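Local coordinates for pyridoxal kinase (PDB 3H74), which probably catalyses, as a pyridoxal kinase of the ribokinase clan, the ATP-dependent phosphorylation of pyridoxal to pyridoxal 5'-phosphate, at residues P157-E160 / V161-P164; A219-A222 / G223-R227; G228-L231 / A232-L235. One frame throughout, in Å; residues are numbered along the deposited sequence.

Contact 1 of 3, residues P157-E160 / V161-P164; sequences PDLE and VILP
Leu159 and Leu163, one helical turn apart, open the apolar side of this helix start: Leu159 CB meets Leu163 CD1 at 4.0 Å, so the first leucine offers the root of its side chain and the second the end of one branch. The other end of Leu159 serves a different neighbour, its CD2 lying 4.2 Å from Ile162 CG2. Ile162 CG2 is also approached by Pro157 CB at 4.1 Å, from the residue just before the cap. Ile162 can serve both because its CG1 runs anti to the backbone N (chi1 -167°), which sets CG2 between the N and the carbonyl carbon, facing back toward the start of the helix.

Further out the backbone takes over. Asp158 O accepts twice, from Val161 N and from Ile162 N; the bond from Ile162 N is the straighter, 171° at the hydrogen, whereas Val161 N stands above the carbonyl plane. Leu163 N reaches Leu159 O at 3.2 Å. Pro164 has no N-H to continue the series, and the helix kinks there; its ring carbon CG rests 3.2 Å from Glu160 O. At the polar edge Asp158 is the N-cap. Its carboxylate accepts from Glu160 N through OD1 at 3.0 Å, met from above its plane, and the charge would be expected to suit the positive end of the helix dipole. Val161 crosses this side chain at about a right angle, with CG2 against OD2.

Helix 159-167 turns its leucines onto the three-stranded antiparallel sheet: Leu159 and Leu163 both touch Ile178 and Val198, while Pro157 and Ile162 reach Thr142 and Ala145 of helix 142-149.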
ATOM      1  N   PRO A 157       3.362  -1.742 -20.125  1.00 16.60           N
ATOM      2  CA  PRO A 157       2.696  -2.980 -20.536  1.00 16.27           C
ATOM      3  C   PRO A 157       1.302  -2.714 -21.097  1.00 15.89           C
ATOM      4  O   PRO A 157       0.703  -1.668 -20.822  1.00 15.52           O
ATOM      5  CB  PRO A 157       2.596  -3.775 -19.231  1.00 16.41           C
ATOM      6  CG  PRO A 157       2.564  -2.728 -18.164  1.00 16.38           C
ATOM      7  CD  PRO A 157       3.472  -1.638 -18.657  1.00 16.44           C
ATOM      8  N   ASP A 158       0.807  -3.664 -21.889  1.00 15.53           N
ATOM      9  CA  ASP A 158      -0.543  -3.621 -22.426  1.00 15.50           C
ATOM     10  C   ASP A 158      -1.515  -3.948 -21.302  1.00 14.79           C
ATOM     11  O   ASP A 158      -1.603  -5.094 -20.856  1.00 14.70           O
ATOM     12  CB  ASP A 158      -0.689  -4.621 -23.581  1.00 15.77           C
ATOM     13  CG  ASP A 158      -2.006  -4.479 -24.325  1.00 16.99           C
ATOM     14  OD1 ASP A 158      -2.958  -3.877 -23.790  1.00 17.64           O
ATOM     15  OD2 ASP A 158      -2.083  -4.977 -25.471  1.00 18.67           O
ATOM     16  N   LEU A 159      -2.237  -2.924 -20.854  1.00 14.65           N
ATOM     17  CA  LEU A 159      -3.179  -3.049 -19.740  1.00 14.60           C
ATOM     18  C   LEU A 159      -4.310  -4.036 -20.031  1.00 14.58           C
ATOM     19  O   LEU A 159      -4.830  -4.678 -19.117  1.00 14.09           O
ATOM     20  CB  LEU A 159      -3.735  -1.674 -19.352  1.00 14.47           C
ATOM     21  CG  LEU A 159      -2.719  -0.652 -18.820  1.00 14.94           C
ATOM     22  CD1 LEU A 159      -3.355   0.725 -18.694  1.00 15.63           C
ATOM     23  CD2 LEU A 159      -2.104  -1.095 -17.489  1.00 15.60           C
ATOM     24  N   GLU A 160      -4.663  -4.171 -21.310  1.00 14.74           N
ATOM     25  CA  GLU A 160      -5.677  -5.138 -21.745  1.00 14.97           C
ATOM     26  C   GLU A 160      -5.220  -6.590 -21.544  1.00 14.37           C
ATOM     27  O   GLU A 160      -6.044  -7.504 -21.510  1.00 14.87           O
ATOM     28  CB  GLU A 160      -6.048  -4.908 -23.220  1.00 15.27           C
ATOM     29  CG  GLU A 160      -6.456  -3.472 -23.566  1.00 18.32           C
ATOM     30  CD  GLU A 160      -7.884  -3.136 -23.173  1.00 21.47           C
ATOM     31  OE1 GLU A 160      -8.662  -4.060 -22.850  1.00 23.37           O
ATOM     32  OE2 GLU A 160      -8.237  -1.938 -23.195  1.00 23.95           O
ATOM     33  N   VAL A 161      -3.910  -6.797 -21.424  1.00 13.68           N
ATOM     34  CA  VAL A 161      -3.352  -8.132 -21.196  1.00 13.29           C
ATOM     35  C   VAL A 161      -2.964  -8.345 -19.721  1.00 12.66           C
ATOM     36  O   VAL A 161      -3.331  -9.357 -19.116  1.00 12.64           O
ATOM     37  CB  VAL A 161      -2.153  -8.430 -22.145  1.00 13.38           C
ATOM     38  CG1 VAL A 161      -1.498  -9.758 -21.802  1.00 13.97           C
ATOM     39  CG2 VAL A 161      -2.605  -8.433 -23.604  1.00 13.33           C
ATOM     40  N   ILE A 162      -2.238  -7.387 -19.146  1.00 12.26           N
ATOM     41  CA  ILE A 162      -1.708  -7.547 -17.785  1.00 12.05           C
ATOM     42  C   ILE A 162      -2.776  -7.469 -16.686  1.00 11.74           C
ATOM     43  O   ILE A 162      -2.737  -8.246 -15.729  1.00 12.10           O
ATOM     44  CB  ILE A 162      -0.475  -6.619 -17.518  1.00 12.16           C
ATOM     45  CG1 ILE A 162       0.255  -7.027 -16.232  1.00 12.30           C
ATOM     46  CG2 ILE A 162      -0.855  -5.137 -17.512  1.00 11.45           C
ATOM     47  CD1 ILE A 162       1.721  -6.602 -16.194  1.00 13.07           C
ATOM     48  N   LEU A 163      -3.754  -6.579 -16.839  1.00 11.01           N
ATOM     49  CA  LEU A 163      -4.802  -6.477 -15.824  1.00 10.90           C
ATOM     50  C   LEU A 163      -5.660  -7.759 -15.707  1.00 10.72           C
ATOM     51  O   LEU A 163      -5.831  -8.269 -14.607  1.00 10.44           O
ATOM     52  CB  LEU A 163      -5.657  -5.214 -15.993  1.00 10.92           C
ATOM     53  CG  LEU A 163      -4.990  -3.859 -15.715  1.00 11.62           C
ATOM     54  CD1 LEU A 163      -5.892  -2.715 -16.139  1.00 12.16           C
ATOM     55  CD2 LEU A 163      -4.610  -3.717 -14.249  1.00 13.66           C
ATOM     56  N   PRO A 164      -6.189  -8.302 -16.833  1.00 11.09           N
ATOM     57  CA  PRO A 164      -6.899  -9.584 -16.706  1.00 11.55           C
ATOM     58  C   PRO A 164      -6.046 -10.719 -16.120  1.00 11.48           C
ATOM     59  O   PRO A 164      -6.555 -11.520 -15.328  1.00 11.35           O
ATOM     60  CB  PRO A 164      -7.312  -9.900 -18.149  1.00 11.76           C
ATOM     61  CG  PRO A 164      -7.391  -8.585 -18.805  1.00 12.20           C
ATOM     62  CD  PRO A 164      -6.257  -7.791 -18.215  1.00 10.94           C
TER

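Contact 2 of 3, residues A219-A222 / G223-R227; sequences AVIA and GLLGR
Val220 with Leu224, and Ile221 with Leu225, show the i to i+4 pairing of an alpha-helix in its last two turns, here in helix 213-226 of a ribokinase-type fold. The backbone bonds are regular: Gly223 N to Ala219 O, Leu224 N to Val220 O, Leu225 N to Ile221 O and Gly226 N to Ala222 O, all at 2.9 Å. Leu225 N gives the straightest of the four, 169° at the hydrogen.

Apolar contacts run beside them. In each pair the side chains lie side by side and point the same way. Ile221 CG2, anti to the backbone N, meets Leu225 CD1 at 3.8 Å; on the adjoining flank, Val220 CG1 does likewise toward Leu224. Beyond the helix, Ala222 touches Val105 and Leu225 touches Leu103 of strand 103-106, and Ile221 touches Ala238 of helix 231-251.

Polar contacts gather near the C-terminal end of the helix. Tyr32 OH is hydrogen-bonded to Gly223 O, and its ring forms a cation-pi pair with Arg227, whose NE is bonded to Met30 O. Between the two leucines and the carbonyls of the preceding turn the fit is close: Leu225 CG lies 3.2 Å from Ile221 O.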
ATOM      1  N   ALA A 219      -2.914   3.872   2.137  1.00  5.56           N
ATOM      2  CA  ALA A 219      -3.688   4.203   3.330  1.00  5.69           C
ATOM      3  C   ALA A 219      -4.972   4.945   2.963  1.00  5.46           C
ATOM      4  O   ALA A 219      -6.037   4.654   3.499  1.00  5.12           O
ATOM      5  CB  ALA A 219      -2.848   5.010   4.325  1.00  5.65           C
ATOM      6  N   VAL A 220      -4.863   5.912   2.056  1.00  5.48           N
ATOM      7  CA  VAL A 220      -6.037   6.679   1.632  1.00  5.64           C
ATOM      8  C   VAL A 220      -7.062   5.795   0.926  1.00  5.53           C
ATOM      9  O   VAL A 220      -8.256   5.870   1.209  1.00  5.67           O
ATOM     10  CB  VAL A 220      -5.637   7.892   0.763  1.00  6.03           C
ATOM     11  CG1 VAL A 220      -6.847   8.522   0.122  1.00  7.49           C
ATOM     12  CG2 VAL A 220      -4.887   8.914   1.607  1.00  5.76           C
ATOM     13  N   ILE A 221      -6.587   4.949   0.023  1.00  5.31           N
ATOM     14  CA  ILE A 221      -7.486   4.041  -0.688  1.00  5.94           C
ATOM     15  C   ILE A 221      -8.203   3.091   0.277  1.00  5.60           C
ATOM     16  O   ILE A 221      -9.435   2.956   0.232  1.00  5.85           O
ATOM     17  CB  ILE A 221      -6.732   3.274  -1.793  1.00  5.32           C
ATOM     18  CG1 ILE A 221      -6.360   4.228  -2.935  1.00  6.12           C
ATOM     19  CG2 ILE A 221      -7.551   2.077  -2.310  1.00  6.53           C
ATOM     20  CD1 ILE A 221      -5.447   3.642  -3.993  1.00  6.57           C
ATOM     21  N   ALA A 222      -7.447   2.465   1.180  1.00  5.93           N
ATOM     22  CA  ALA A 222      -8.051   1.575   2.161  1.00  6.26           C
ATOM     23  C   ALA A 222      -9.046   2.330   3.027  1.00  6.71           C
ATOM     24  O   ALA A 222     -10.140   1.818   3.298  1.00  6.96           O
ATOM     25  CB  ALA A 222      -6.994   0.911   3.013  1.00  6.83           C
ATOM     26  N   GLY A 223      -8.679   3.537   3.465  1.00  6.62           N
ATOM     27  CA  GLY A 223      -9.553   4.337   4.312  1.00  7.37           C
ATOM     28  C   GLY A 223     -10.857   4.703   3.632  1.00  7.12           C
ATOM     29  O   GLY A 223     -11.930   4.644   4.242  1.00  8.44           O
ATOM     30  N   LEU A 224     -10.782   5.090   2.366  1.00  7.21           N
ATOM     31  CA  LEU A 224     -11.992   5.453   1.623  1.00  7.19           C
ATOM     32  C   LEU A 224     -12.876   4.242   1.328  1.00  7.05           C
ATOM     33  O   LEU A 224     -14.100   4.298   1.493  1.00  7.50           O
ATOM     34  CB  LEU A 224     -11.641   6.205   0.337  1.00  6.93           C
ATOM     35  CG  LEU A 224     -11.028   7.594   0.533  1.00  8.06           C
ATOM     36  CD1 LEU A 224     -10.455   8.099  -0.780  1.00  8.54           C
ATOM     37  CD2 LEU A 224     -12.057   8.586   1.089  1.00  7.79           C
ATOM     38  N   LEU A 225     -12.255   3.139   0.925  1.00  7.01           N
ATOM     39  CA  LEU A 225     -13.027   1.927   0.668  1.00  7.77           C
ATOM     40  C   LEU A 225     -13.714   1.446   1.935  1.00  8.12           C
ATOM     41  O   LEU A 225     -14.873   1.035   1.895  1.00  8.63           O
ATOM     42  CB  LEU A 225     -12.150   0.828   0.090  1.00  7.76           C
ATOM     43  CG  LEU A 225     -11.598   1.094  -1.309  1.00  7.81           C
ATOM     44  CD1 LEU A 225     -10.642  -0.013  -1.685  1.00  9.19           C
ATOM     45  CD2 LEU A 225     -12.724   1.209  -2.342  1.00  9.93           C
ATOM     46  N   GLY A 226     -13.016   1.527   3.065  1.00  7.84           N
ATOM     47  CA  GLY A 226     -13.578   1.087   4.340  1.00  9.48           C
ATOM     48  C   GLY A 226     -14.737   1.934   4.809  1.00 10.90           C
ATOM     49  O   GLY A 226     -15.517   1.511   5.657  1.00 11.58           O
ATOM     50  N   ARG A 227     -14.856   3.136   4.254  1.00 11.36           N
ATOM     51  CA  ARG A 227     -15.954   4.039   4.599  1.00 12.89           C
ATOM     52  C   ARG A 227     -17.086   3.963   3.572  1.00 13.48           C
ATOM     53  O   ARG A 227     -18.042   4.740   3.635  1.00 14.70           O
ATOM     54  CB  ARG A 227     -15.451   5.478   4.800  1.00 13.13           C
ATOM     55  CG  ARG A 227     -14.543   5.675   6.031  1.00 14.64           C
ATOM     56  CD  ARG A 227     -15.296   5.765   7.367  1.00 15.37           C
ATOM     57  NE  ARG A 227     -14.391   5.623   8.516  1.00 15.25           N
ATOM     58  CZ  ARG A 227     -14.174   4.479   9.158  1.00 15.28           C
ATOM     59  NH1 ARG A 227     -14.799   3.362   8.785  1.00 16.19           N
ATOM     60  NH2 ARG A 227     -13.325   4.444  10.175  1.00 17.05           N
TER

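Contact 3 of 3, residues G228-L231 / A232-L235; sequences GYPL and APTL
Thr234 turns back from the first turn of helix 231-251 onto Pro230 and Tyr229, the residues that lead into it. Its CB lies 3.3 Å from Pro230 O, and the branches divide there. OG1, anti to the carbonyl carbon with chi1 at -71°, points to the helix start and donates to Pro230 O at 2.8 Å, from well above the carbonyl plane. Thr234 OG1 also lies 3.2 Å from Tyr229 CB and stands obliquely to the tyrosine ring. CG2, the other branch, packs on Leu224 of helix 213-226.

Pro230 O has a second donor, Thr234 N, at 3.0 Å and in the carbonyl plane. Backbone and side chain of one threonine therefore grip a single acceptor, which should limit rotation about the threonine's chi1. Pro230 occupies the N-cap position, and this bond from Thr234 N closes the first helical turn; the next runs from Leu235 N to Leu231 O. Just upstream, Gly228, with positive phi, is the C-prime residue of a Schellman motif that ends helix 213-226, so one helix stops and another starts within a few residues.

Two prolines frame the entry. Neither has an N-H to give, and their rings cross at about a right angle, Pro230 CB meeting Pro233 CD at 3.8 Å. The Pro233 CD also rests against Pro230 O.

Leu231, for its part, holds CG anti to its own N (chi1 -176°); with the second torsion near 64°, Leu231 CD1 comes to lie 3.9 Å from Leu235 CG. Both leucines also touch Trp191 of strand 186-192.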
ATOM      1  N   GLY A 228     -16.988   3.016   2.642  1.00 13.55           N
ATOM      2  CA  GLY A 228     -18.109   2.675   1.768  1.00 14.46           C
ATOM      3  C   GLY A 228     -18.087   3.300   0.390  1.00 14.74           C
ATOM      4  O   GLY A 228     -19.020   3.116  -0.392  1.00 15.18           O
ATOM      5  N   TYR A 229     -17.025   4.031   0.079  1.00 14.95           N
ATOM      6  CA  TYR A 229     -16.896   4.639  -1.235  1.00 15.34           C
ATOM      7  C   TYR A 229     -16.606   3.593  -2.289  1.00 15.19           C
ATOM      8  O   TYR A 229     -15.746   2.737  -2.089  1.00 14.78           O
ATOM      9  CB  TYR A 229     -15.780   5.668  -1.243  1.00 16.16           C
ATOM     10  CG  TYR A 229     -16.172   6.957  -0.608  1.00 16.91           C
ATOM     11  CD1 TYR A 229     -16.940   7.889  -1.308  1.00 18.45           C
ATOM     12  CD2 TYR A 229     -15.797   7.248   0.697  1.00 16.46           C
ATOM     13  CE1 TYR A 229     -17.309   9.077  -0.726  1.00 18.91           C
ATOM     14  CE2 TYR A 229     -16.163   8.443   1.293  1.00 18.04           C
ATOM     15  CZ  TYR A 229     -16.920   9.351   0.570  1.00 17.78           C
ATOM     16  OH  TYR A 229     -17.302  10.542   1.125  1.00 18.64           O
ATOM     17  N   PRO A 230     -17.321   3.655  -3.422  1.00 15.37           N
ATOM     18  CA  PRO A 230     -17.023   2.760  -4.526  1.00 14.90           C
ATOM     19  C   PRO A 230     -15.601   2.971  -5.052  1.00 13.99           C
ATOM     20  O   PRO A 230     -14.998   4.023  -4.822  1.00 13.10           O
ATOM     21  CB  PRO A 230     -18.060   3.149  -5.586  1.00 15.31           C
ATOM     22  CG  PRO A 230     -19.150   3.816  -4.829  1.00 16.32           C
ATOM     23  CD  PRO A 230     -18.459   4.542  -3.724  1.00 15.76           C
ATOM     24  N   LEU A 231     -15.079   1.965  -5.740  1.00 13.45           N
ATOM     25  CA  LEU A 231     -13.691   1.964  -6.206  1.00 12.84           C
ATOM     26  C   LEU A 231     -13.334   3.140  -7.111  1.00 12.31           C
ATOM     27  O   LEU A 231     -12.334   3.813  -6.872  1.00 11.17           O
ATOM     28  CB  LEU A 231     -13.345   0.632  -6.888  1.00 13.23           C
ATOM     29  CG  LEU A 231     -11.893   0.465  -7.347  1.00 13.42           C
ATOM     30  CD1 LEU A 231     -10.909   0.467  -6.176  1.00 14.00           C
ATOM     31  CD2 LEU A 231     -11.747  -0.801  -8.186  1.00 13.91           C
ATOM     32  N   ALA A 232     -14.142   3.392  -8.143  1.00 11.77           N
ATOM     33  CA  ALA A 232     -13.808   4.438  -9.109  1.00 11.73           C
ATOM     34  C   ALA A 232     -13.662   5.824  -8.461  1.00 11.31           C
ATOM     35  O   ALA A 232     -12.624   6.468  -8.639  1.00 11.22           O
ATOM     36  CB  ALA A 232     -14.795   4.459 -10.282  1.00 12.05           C
ATOM     37  N   PRO A 233     -14.677   6.291  -7.701  1.00 11.41           N
ATOM     38  CA  PRO A 233     -14.484   7.582  -7.025  1.00 11.32           C
ATOM     39  C   PRO A 233     -13.398   7.575  -5.940  1.00 10.57           C
ATOM     40  O   PRO A 233     -12.755   8.604  -5.715  1.00 11.10           O
ATOM     41  CB  PRO A 233     -15.866   7.887  -6.428  1.00 12.26           C
ATOM     42  CG  PRO A 233     -16.529   6.569  -6.295  1.00 12.71           C
ATOM     43  CD  PRO A 233     -16.030   5.750  -7.451  1.00 11.42           C
ATOM     44  N   THR A 234     -13.190   6.432  -5.289  1.00  9.90           N
ATOM     45  CA  THR A 234     -12.078   6.278  -4.340  1.00  9.09           C
ATOM     46  C   THR A 234     -10.739   6.547  -5.027  1.00  8.21           C
ATOM     47  O   THR A 234      -9.903   7.305  -4.516  1.00  7.98           O
ATOM     48  CB  THR A 234     -12.061   4.868  -3.708  1.00  9.42           C
ATOM     49  OG1 THR A 234     -13.158   4.747  -2.798  1.00 11.54           O
ATOM     50  CG2 THR A 234     -10.762   4.629  -2.946  1.00  9.30           C
ATOM     51  N   LEU A 235     -10.527   5.917  -6.180  1.00  7.91           N
ATOM     52  CA  LEU A 235      -9.259   6.075  -6.881  1.00  8.41           C
ATOM     53  C   LEU A 235      -9.073   7.500  -7.379  1.00  9.09           C
ATOM     54  O   LEU A 235      -7.975   8.042  -7.301  1.00  8.83           O
ATOM     55  CB  LEU A 235      -9.124   5.064  -8.020  1.00  8.41           C
ATOM     56  CG  LEU A 235      -9.098   3.598  -7.593  1.00  8.37           C
ATOM     57  CD1 LEU A 235      -9.039   2.701  -8.820  1.00  8.60           C
ATOM     58  CD2 LEU A 235      -7.931   3.298  -6.637  1.00  8.98           C
TER

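In the fold
Contacts 2 and 3 adjoin, their centres 8 Å apart, and share the junction between helices 213-226 and 231-251. A probable hydrogen bond from Tyr229 N to Leu224 O, 3.3 Å, spans the turn, while Ile221 CD1 on Leu235 CD2 and Leu225 CD2 beside Thr234 OG1 pack the two helices together. Contact 1 stands apart: its centre is 25 Å from that of contact 2 and 21 Å from that of contact 3, with about 10 Å between the nearest atoms of contacts 1 and 3. Strand 186-192 is common ground, however, touched by Leu159 and Leu163 of contact 1 and by Leu231 and Leu235 of contact 3.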